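Local coordinates for histidyl-trna synthetase (Thermus thermophilus, PDB 1ADJ), which joins L-histidine to its cognate tRNA(His) at the expense of ATP, as a homodimeric class II aminoacyl-tRNA synthetase, at residues R103-G108 against H125-E130; V145-C150 against F305-E310. All coordinates share one frame; numbering follows the deposited sequence.

Contact 1: residues R103-G108 against H125-E130; sequences RLWMAG and HQVNYE. With HIS (histidine), chain F.
Arg103 and Tyr129 run side by side at one end of this antiparallel strand pair, pointing the same way, with guanidinium and ring planes 37° apart. The aliphatic part of the arginine, extended from CG to NE, lies along the phenol, and its CD sits 3.3 Å from Tyr129 OH. The charged end continues past the ring to a salt bridge with Glu142 of helix 137-153. The first torsion of Tyr129, which turns CG away from the backbone N, sends the ring along the strands toward the arginine and brings CE1 to 4.0 Å from Arg103 CB. On this same face Ala107 CB meets Val127 CG2 at 4.2 Å, while Trp105 CE3 makes a looser contact with Val127 CG1.

Part of the other face meets the substrate. Glu130 bends at chi2 (54°), and its OE1 accepts NE2 of the bound histidine at 2.7 Å; OE2 takes Asn128 ND2 at 2.8 Å, from above the carboxylate plane. The amide of Asn128 thus acts as a second-shell partner for the group that reads the imidazole. Were Glu130 an alanine, the substrate NE2 would probably lose this acceptor and Asn128 ND2 its partner, leaving the amide freer to turn.

Six backbone hydrogen bonds hold the register, two each between Leu104 and Glu130, Met106 and Asn128, and Gly108 and Gln126; Asn128 N to Met106 O is the straightest, at 169°. The two strands form a hairpin of the class II catalytic sheet. Strand 37-40 flanks 102-111 and strand 302-308 flanks 123-132, helix 14-33 packs over the Trp105, Ala107 and Val127 face, and helix 83-92 lies against Leu104, Met106 and Asn128.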
ATOM      1  N   ARG A 103      15.387 -12.175   7.287  1.00 25.80           N
ATOM      2  CA  ARG A 103      14.024 -12.476   6.847  1.00 24.79           C
ATOM      3  C   ARG A 103      13.286 -11.172   6.540  1.00 24.29           C
ATOM      4  O   ARG A 103      13.227 -10.279   7.383  1.00 26.58           O
ATOM      5  CB  ARG A 103      13.281 -13.266   7.925  1.00 22.93           C
ATOM      6  CG  ARG A 103      13.844 -14.645   8.177  1.00 20.92           C
ATOM      7  CD  ARG A 103      13.205 -15.270   9.397  1.00 27.85           C
ATOM      8  NE  ARG A 103      13.638 -16.649   9.623  1.00 28.50           N
ATOM      9  CZ  ARG A 103      14.782 -17.000  10.210  1.00 26.32           C
ATOM     10  NH1 ARG A 103      15.635 -16.080  10.640  1.00 27.30           N
ATOM     11  NH2 ARG A 103      15.056 -18.281  10.400  1.00 27.79           N
ATOM     12  N   LEU A 104      12.722 -11.069   5.339  1.00 22.36           N
ATOM     13  CA  LEU A 104      12.004  -9.871   4.906  1.00 20.85           C
ATOM     14  C   LEU A 104      10.612 -10.221   4.408  1.00 23.05           C
ATOM     15  O   LEU A 104      10.406 -11.277   3.815  1.00 25.89           O
ATOM     16  CB  LEU A 104      12.751  -9.196   3.758  1.00 15.88           C
ATOM     17  CG  LEU A 104      14.222  -8.821   3.928  1.00 18.41           C
ATOM     18  CD1 LEU A 104      14.784  -8.343   2.595  1.00 17.33           C
ATOM     19  CD2 LEU A 104      14.372  -7.752   4.990  1.00 17.98           C
ATOM     20  N   TRP A 105       9.662  -9.321   4.619  1.00 23.00           N
ATOM     21  CA  TRP A 105       8.307  -9.555   4.145  1.00 26.03           C
ATOM     22  C   TRP A 105       7.658  -8.242   3.728  1.00 26.38           C
ATOM     23  O   TRP A 105       8.034  -7.172   4.215  1.00 30.93           O
ATOM     24  CB  TRP A 105       7.453 -10.239   5.221  1.00 24.86           C
ATOM     25  CG  TRP A 105       6.820  -9.293   6.183  1.00 21.77           C
ATOM     26  CD1 TRP A 105       7.372  -8.792   7.322  1.00 25.37           C
ATOM     27  CD2 TRP A 105       5.514  -8.709   6.077  1.00 23.11           C
ATOM     28  NE1 TRP A 105       6.497  -7.924   7.936  1.00 24.43           N
ATOM     29  CE2 TRP A 105       5.347  -7.862   7.194  1.00 20.42           C
ATOM     30  CE3 TRP A 105       4.467  -8.819   5.149  1.00 24.20           C
ATOM     31  CZ2 TRP A 105       4.178  -7.130   7.407  1.00 16.78           C
ATOM     32  CZ3 TRP A 105       3.300  -8.089   5.362  1.00 20.54           C
ATOM     33  CH2 TRP A 105       3.169  -7.258   6.484  1.00 19.73           C
ATOM     34  N   MET A 106       6.687  -8.327   2.831  1.00 21.52           N
ATOM     35  CA  MET A 106       5.972  -7.150   2.380  1.00 26.27           C
ATOM     36  C   MET A 106       4.676  -7.598   1.735  1.00 28.26           C
ATOM     37  O   MET A 106       4.508  -8.782   1.438  1.00 32.67           O
ATOM     38  CB  MET A 106       6.799  -6.348   1.376  1.00 26.59           C
ATOM     39  CG  MET A 106       6.620  -6.771  -0.066  1.00 37.03           C
ATOM     40  SD  MET A 106       7.196  -5.500  -1.191  1.00 49.50           S
ATOM     41  CE  MET A 106       8.802  -6.174  -1.698  1.00 47.74           C
ATOM     42  N   ALA A 107       3.752  -6.662   1.558  1.00 24.50           N
ATOM     43  CA  ALA A 107       2.476  -6.945   0.922  1.00 26.26           C
ATOM     44  C   ALA A 107       2.255  -5.751   0.024  1.00 27.90           C
ATOM     45  O   ALA A 107       2.360  -4.609   0.480  1.00 29.90           O
ATOM     46  CB  ALA A 107       1.368  -7.046   1.956  1.00 23.56           C
ATOM     47  N   GLY A 108       2.012  -5.999  -1.256  1.00 29.93           N
ATOM     48  CA  GLY A 108       1.805  -4.898  -2.177  1.00 27.89           C
ATOM     49  C   GLY A 108       1.339  -5.337  -3.542  1.00 28.32           C
ATOM     50  O   GLY A 108       1.164  -6.531  -3.789  1.00 34.42           O
ATOM     51  N   HIS A 125      -2.367  -8.312  -5.900  1.00 29.65           N
ATOM     52  CA  HIS A 125      -1.597  -8.047  -4.689  1.00 30.61           C
ATOM     53  C   HIS A 125      -1.129  -9.331  -4.031  1.00 29.51           C
ATOM     54  O   HIS A 125      -1.893 -10.291  -3.915  1.00 26.49           O
ATOM     55  CB  HIS A 125      -2.439  -7.248  -3.696  1.00 33.31           C
ATOM     56  CG  HIS A 125      -2.941  -5.950  -4.243  1.00 39.19           C
ATOM     57  ND1 HIS A 125      -4.019  -5.872  -5.099  1.00 34.80           N
ATOM     58  CD2 HIS A 125      -2.485  -4.685  -4.093  1.00 43.26           C
ATOM     59  CE1 HIS A 125      -4.202  -4.613  -5.456  1.00 39.46           C
ATOM     60  NE2 HIS A 125      -3.286  -3.872  -4.860  1.00 44.94           N
ATOM     61  N   GLN A 126       0.114  -9.339  -3.571  1.00 27.11           N
ATOM     62  CA  GLN A 126       0.638 -10.520  -2.923  1.00 27.87           C
ATOM     63  C   GLN A 126       1.466 -10.234  -1.683  1.00 28.40           C
ATOM     64  O   GLN A 126       1.998  -9.126  -1.519  1.00 25.74           O
ATOM     65  CB  GLN A 126       1.440 -11.378  -3.917  1.00 28.38           C
ATOM     66  CG  GLN A 126       2.808 -10.843  -4.333  1.00 25.97           C
ATOM     67  CD  GLN A 126       3.501 -11.753  -5.349  1.00 28.46           C
ATOM     68  OE1 GLN A 126       2.842 -12.451  -6.125  1.00 21.19           O
ATOM     69  NE2 GLN A 126       4.833 -11.747  -5.344  1.00 28.42           N
ATOM     70  N   VAL A 127       1.465 -11.207  -0.771  1.00 23.74           N
ATOM     71  CA  VAL A 127       2.248 -11.145   0.458  1.00 17.68           C
ATOM     72  C   VAL A 127       3.501 -11.901   0.052  1.00 19.07           C
ATOM     73  O   VAL A 127       3.408 -12.989  -0.520  1.00 20.22           O
ATOM     74  CB  VAL A 127       1.546 -11.862   1.625  1.00 17.93           C
ATOM     75  CG1 VAL A 127       2.487 -11.993   2.811  1.00 12.08           C
ATOM     76  CG2 VAL A 127       0.303 -11.088   2.032  1.00 15.37           C
ATOM     77  N   ASN A 128       4.659 -11.323   0.327  1.00 18.45           N
ATOM     78  CA  ASN A 128       5.925 -11.912  -0.069  1.00 22.41           C
ATOM     79  C   ASN A 128       6.841 -12.087   1.134  1.00 26.20           C
ATOM     80  O   ASN A 128       7.035 -11.147   1.906  1.00 26.38           O
ATOM     81  CB  ASN A 128       6.571 -10.989  -1.101  1.00 22.64           C
ATOM     82  CG  ASN A 128       7.782 -11.594  -1.765  1.00 32.71           C
ATOM     83  OD1 ASN A 128       7.677 -12.208  -2.835  1.00 35.17           O
ATOM     84  ND2 ASN A 128       8.955 -11.352  -1.189  1.00 35.11           N
ATOM     85  N   TYR A 129       7.359 -13.304   1.310  1.00 24.03           N
ATOM     86  CA  TYR A 129       8.274 -13.627   2.402  1.00 22.18           C
ATOM     87  C   TYR A 129       9.599 -14.057   1.798  1.00 26.50           C
ATOM     88  O   TYR A 129       9.619 -14.805   0.816  1.00 30.94           O
ATOM     89  CB  TYR A 129       7.725 -14.755   3.268  1.00 21.05           C
ATOM     90  CG  TYR A 129       8.740 -15.315   4.242  1.00 22.82           C
ATOM     91  CD1 TYR A 129       9.126 -14.587   5.367  1.00 24.68           C
ATOM     92  CD2 TYR A 129       9.326 -16.564   4.030  1.00 22.91           C
ATOM     93  CE1 TYR A 129      10.069 -15.086   6.260  1.00 25.51           C
ATOM     94  CE2 TYR A 129      10.272 -17.072   4.918  1.00 30.74           C
ATOM     95  CZ  TYR A 129      10.637 -16.322   6.033  1.00 30.33           C
ATOM     96  OH  TYR A 129      11.564 -16.806   6.929  1.00 38.18           O
ATOM     97  N   GLU A 130      10.692 -13.706   2.469  1.00 25.67           N
ATOM     98  CA  GLU A 130      12.024 -14.003   1.975  1.00 22.19           C
ATOM     99  C   GLU A 130      12.995 -14.268   3.135  1.00 20.76           C
ATOM    100  O   GLU A 130      12.990 -13.553   4.135  1.00 20.49           O
ATOM    101  CB  GLU A 130      12.488 -12.784   1.164  1.00 25.08           C
ATOM    102  CG  GLU A 130      12.922 -13.033  -0.270  1.00 30.17           C
ATOM    103  CD  GLU A 130      11.894 -13.754  -1.115  1.00 31.22           C
ATOM    104  OE1 GLU A 130      11.918 -14.999  -1.126  1.00 34.52           O
ATOM    105  OE2 GLU A 130      11.094 -13.090  -1.801  1.00 28.40           O
TER
HETATM  106  N   HIS F 423       8.685 -14.568  -6.509  1.00 27.09           N
HETATM  107  CA  HIS F 423       7.822 -15.738  -6.375  1.00 30.20           C
HETATM  108  C   HIS F 423       6.488 -15.552  -7.088  1.00 29.36           C
HETATM  109  O   HIS F 423       6.316 -14.487  -7.710  1.00 32.55           O
HETATM  110  CB  HIS F 423       7.605 -16.072  -4.892  1.00 30.36           C
HETATM  111  CG  HIS F 423       8.866 -16.428  -4.173  1.00 29.21           C
HETATM  112  ND1 HIS F 423       9.759 -17.355  -4.661  1.00 28.65           N
HETATM  113  CD2 HIS F 423       9.417 -15.940  -3.037  1.00 30.75           C
HETATM  114  CE1 HIS F 423      10.807 -17.421  -3.864  1.00 31.98           C
HETATM  115  NE2 HIS F 423      10.624 -16.573  -2.870  1.00 30.58           N
HETATM  116  OXT HIS F 423       5.642 -16.476  -7.048  1.00 27.28           O

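Contact 2: residues V145-C150 against F305-E310; sequences VLLYEC and FAFGVE. With HIS (histidine), chain F.
Leu147 turns its CG to the side opposite its own backbone N, and Phe305 CG sits between the backbone N and the carbonyl carbon (chi1 67°), which lays the phenyl beneath the leucine. Leu147 CB then stands 3.6 Å from the centroid of the Phe305 ring and only 6° off the normal, a CH-pi contact over the middle of the face. The leucine carries on past that point: CD1 stays above the same face, out over its rim, 3.6 Å from Phe305 CD1, and also reaches Phe307 CD2 at 3.8 Å, so one methyl bridges the two phenylalanines. Leu146 CB comes in obliquely at the CE2 end of the first ring, 3.8 Å from Phe305 CE2, from the same side of its plane as Leu147.

This is a helix laid on the catalytic sheet of a class II synthetase: helix 137-153 runs nearly along strand 302-308, and the axes of the two short segments come within 9.2 Å, with 22° between their directions. Phe305 and Phe307, two residues apart on the strand, both point to the helix; Ala306 between them faces the other way, and its CB lies 3.6 Å from CB of the bound histidine. The strand therefore separates an apolar core from the substrate pocket.

Further along the helix, Cys150 CB comes 3.9 Å from Phe307 CE2. Its SG makes an oblique sulfur-aromatic contact with the same ring. Gly308 ends the strand and serves as N-cap of helix 309-318. Phe269 of strand 267-272 touches both Leu147 and Phe305, and Ile23 of helix 14-33 packs on Phe307.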
ATOM      1  N   VAL A 145       6.182 -23.859   6.064  1.00 21.53           N
ATOM      2  CA  VAL A 145       5.292 -23.824   7.214  1.00 24.34           C
ATOM      3  C   VAL A 145       4.666 -22.444   7.380  1.00 26.63           C
ATOM      4  O   VAL A 145       3.491 -22.330   7.734  1.00 28.09           O
ATOM      5  CB  VAL A 145       6.032 -24.190   8.515  1.00 22.03           C
ATOM      6  CG1 VAL A 145       5.053 -24.345   9.662  1.00 19.86           C
ATOM      7  CG2 VAL A 145       6.799 -25.467   8.326  1.00 26.11           C
ATOM      8  N   LEU A 146       5.444 -21.396   7.124  1.00 24.62           N
ATOM      9  CA  LEU A 146       4.941 -20.034   7.258  1.00 26.57           C
ATOM     10  C   LEU A 146       3.815 -19.778   6.261  1.00 30.91           C
ATOM     11  O   LEU A 146       2.757 -19.265   6.636  1.00 34.22           O
ATOM     12  CB  LEU A 146       6.071 -19.016   7.093  1.00 21.43           C
ATOM     13  CG  LEU A 146       7.105 -19.009   8.228  1.00 16.85           C
ATOM     14  CD1 LEU A 146       8.266 -18.112   7.871  1.00  9.31           C
ATOM     15  CD2 LEU A 146       6.474 -18.568   9.537  1.00  9.04           C
ATOM     16  N   LEU A 147       4.019 -20.169   5.006  1.00 26.39           N
ATOM     17  CA  LEU A 147       2.987 -19.993   3.989  1.00 27.26           C
ATOM     18  C   LEU A 147       1.737 -20.767   4.399  1.00 29.47           C
ATOM     19  O   LEU A 147       0.619 -20.253   4.329  1.00 30.34           O
ATOM     20  CB  LEU A 147       3.472 -20.501   2.627  1.00 27.07           C
ATOM     21  CG  LEU A 147       2.415 -20.635   1.527  1.00 18.67           C
ATOM     22  CD1 LEU A 147       1.690 -19.313   1.347  1.00 19.04           C
ATOM     23  CD2 LEU A 147       3.058 -21.085   0.221  1.00 18.99           C
ATOM     24  N   TYR A 148       1.946 -22.007   4.824  1.00 28.92           N
ATOM     25  CA  TYR A 148       0.864 -22.885   5.251  1.00 28.99           C
ATOM     26  C   TYR A 148       0.085 -22.251   6.404  1.00 29.56           C
ATOM     27  O   TYR A 148      -1.147 -22.180   6.378  1.00 30.24           O
ATOM     28  CB  TYR A 148       1.449 -24.240   5.676  1.00 26.67           C
ATOM     29  CG  TYR A 148       0.428 -25.277   6.081  1.00 28.51           C
ATOM     30  CD1 TYR A 148      -0.484 -25.787   5.154  1.00 28.57           C
ATOM     31  CD2 TYR A 148       0.377 -25.758   7.395  1.00 27.73           C
ATOM     32  CE1 TYR A 148      -1.424 -26.753   5.523  1.00 32.46           C
ATOM     33  CE2 TYR A 148      -0.561 -26.722   7.777  1.00 27.36           C
ATOM     34  CZ  TYR A 148      -1.458 -27.215   6.837  1.00 30.57           C
ATOM     35  OH  TYR A 148      -2.394 -28.160   7.205  1.00 35.54           O
ATOM     36  N   GLU A 149       0.814 -21.752   7.394  1.00 32.19           N
ATOM     37  CA  GLU A 149       0.206 -21.123   8.555  1.00 31.89           C
ATOM     38  C   GLU A 149      -0.534 -19.813   8.257  1.00 33.88           C
ATOM     39  O   GLU A 149      -1.561 -19.541   8.873  1.00 31.20           O
ATOM     40  CB  GLU A 149       1.240 -20.944   9.664  1.00 29.83           C
ATOM     41  CG  GLU A 149       1.536 -22.230  10.400  1.00 38.57           C
ATOM     42  CD  GLU A 149       0.279 -22.851  11.004  1.00 49.13           C
ATOM     43  OE1 GLU A 149      -0.372 -22.184  11.840  1.00 51.57           O
ATOM     44  OE2 GLU A 149      -0.061 -24.000  10.637  1.00 52.22           O
ATOM     45  N   CYS A 150      -0.034 -19.008   7.319  1.00 32.65           N
ATOM     46  CA  CYS A 150      -0.712 -17.761   6.959  1.00 30.78           C
ATOM     47  C   CYS A 150      -2.145 -18.063   6.526  1.00 34.46           C
ATOM     48  O   CYS A 150      -3.086 -17.355   6.886  1.00 37.30           O
ATOM     49  CB  CYS A 150      -0.000 -17.070   5.797  1.00 25.24           C
ATOM     50  SG  CYS A 150       1.484 -16.189   6.223  1.00 29.15           S
ATOM     51  N   PHE A 305       8.423 -17.294  -0.306  1.00 23.09           N
ATOM     52  CA  PHE A 305       7.176 -17.615  -0.963  1.00 25.65           C
ATOM     53  C   PHE A 305       6.407 -16.326  -1.156  1.00 26.70           C
ATOM     54  O   PHE A 305       6.847 -15.257  -0.724  1.00 29.56           O
ATOM     55  CB  PHE A 305       6.358 -18.592  -0.122  1.00 20.37           C
ATOM     56  CG  PHE A 305       5.860 -18.014   1.169  1.00 21.41           C
ATOM     57  CD1 PHE A 305       4.673 -17.286   1.214  1.00 22.20           C
ATOM     58  CD2 PHE A 305       6.569 -18.203   2.345  1.00 23.45           C
ATOM     59  CE1 PHE A 305       4.200 -16.758   2.412  1.00 22.47           C
ATOM     60  CE2 PHE A 305       6.103 -17.680   3.554  1.00 26.32           C
ATOM     61  CZ  PHE A 305       4.916 -16.955   3.587  1.00 24.61           C
ATOM     62  N   ALA A 306       5.259 -16.436  -1.802  1.00 26.30           N
ATOM     63  CA  ALA A 306       4.390 -15.297  -2.043  1.00 27.47           C
ATOM     64  C   ALA A 306       3.035 -15.887  -2.324  1.00 26.38           C
ATOM     65  O   ALA A 306       2.941 -17.015  -2.801  1.00 29.57           O
ATOM     66  CB  ALA A 306       4.867 -14.504  -3.243  1.00 24.46           C
ATOM     67  N   PHE A 307       1.982 -15.189  -1.937  1.00 27.47           N
ATOM     68  CA  PHE A 307       0.651 -15.691  -2.219  1.00 28.95           C
ATOM     69  C   PHE A 307      -0.265 -14.563  -2.681  1.00 30.61           C
ATOM     70  O   PHE A 307      -0.120 -13.411  -2.250  1.00 32.53           O
ATOM     71  CB  PHE A 307       0.068 -16.468  -1.026  1.00 23.66           C
ATOM     72  CG  PHE A 307      -0.253 -15.630   0.176  1.00 22.88           C
ATOM     73  CD1 PHE A 307      -1.397 -14.839   0.207  1.00 25.23           C
ATOM     74  CD2 PHE A 307       0.540 -15.700   1.314  1.00 25.20           C
ATOM     75  CE1 PHE A 307      -1.754 -14.136   1.350  1.00 27.18           C
ATOM     76  CE2 PHE A 307       0.194 -15.000   2.474  1.00 29.21           C
ATOM     77  CZ  PHE A 307      -0.958 -14.219   2.492  1.00 27.68           C
ATOM     78  N   GLY A 308      -1.158 -14.883  -3.609  1.00 25.75           N
ATOM     79  CA  GLY A 308      -2.079 -13.891  -4.115  1.00 24.47           C
ATOM     80  C   GLY A 308      -3.206 -13.608  -3.142  1.00 28.91           C
ATOM     81  O   GLY A 308      -3.994 -14.497  -2.802  1.00 29.45           O
ATOM     82  N   VAL A 309      -3.293 -12.359  -2.697  1.00 30.65           N
ATOM     83  CA  VAL A 309      -4.343 -11.950  -1.777  1.00 27.40           C
ATOM     84  C   VAL A 309      -5.730 -12.201  -2.385  1.00 30.66           C
ATOM     85  O   VAL A 309      -6.628 -12.717  -1.708  1.00 30.86           O
ATOM     86  CB  VAL A 309      -4.185 -10.474  -1.388  1.00 19.60           C
ATOM     87  CG1 VAL A 309      -5.268 -10.078  -0.426  1.00 24.00           C
ATOM     88  CG2 VAL A 309      -2.828 -10.249  -0.745  1.00 14.26           C
ATOM     89  N   GLU A 310      -5.893 -11.889  -3.671  1.00 27.92           N
ATOM     90  CA  GLU A 310      -7.177 -12.110  -4.340  1.00 31.83           C
ATOM     91  C   GLU A 310      -7.537 -13.595  -4.334  1.00 34.22           C
ATOM     92  O   GLU A 310      -8.674 -13.957  -4.028  1.00 38.75           O
ATOM     93  CB  GLU A 310      -7.163 -11.592  -5.782  1.00 31.99           C
ATOM     94  CG  GLU A 310      -7.032 -10.079  -5.925  1.00 25.27           C
ATOM     95  CD  GLU A 310      -5.593  -9.572  -5.827  1.00 34.27           C
ATOM     96  OE1 GLU A 310      -4.650 -10.385  -5.692  1.00 36.81           O
ATOM     97  OE2 GLU A 310      -5.398  -8.341  -5.901  1.00 37.90           O
TER
HETATM   98  N   HIS F 423       8.685 -14.568  -6.509  1.00 27.09           N
HETATM   99  CA  HIS F 423       7.822 -15.738  -6.375  1.00 30.20           C
HETATM  100  C   HIS F 423       6.488 -15.552  -7.088  1.00 29.36           C
HETATM  101  O   HIS F 423       6.316 -14.487  -7.710  1.00 32.55           O
HETATM  102  CB  HIS F 423       7.605 -16.072  -4.892  1.00 30.36           C
HETATM  103  CG  HIS F 423       8.866 -16.428  -4.173  1.00 29.21           C
HETATM  104  ND1 HIS F 423       9.759 -17.355  -4.661  1.00 28.65           N
HETATM  105  CD2 HIS F 423       9.417 -15.940  -3.037  1.00 30.75           C
HETATM  106  CE1 HIS F 423      10.807 -17.421  -3.864  1.00 31.98           C
HETATM  107  NE2 HIS F 423      10.624 -16.573  -2.870  1.00 30.58           N
HETATM  108  OXT HIS F 423       5.642 -16.476  -7.048  1.00 27.28           O

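Overall arrangement
Contact 1 comes first along the chain and closes before contact 2 opens; helix 137-153, which supplies residues 145-150, follows directly on strand 123-132. Their centres are about 9 Å apart, and they share one mixed sheet, in which strands 123-132 and 302-308 are neighbours. Probable backbone hydrogen bonds tie them, Tyr129 N to Phe305 O at 2.9 Å among them, and the Tyr129 and Phe305 rings also meet. One side of this shared sheet lies under helices 14-33 and 137-153, and the other holds the substrate histidine, which both contacts touch. The pocket floor thus combines two parts of the catalytic region that are far apart in sequence.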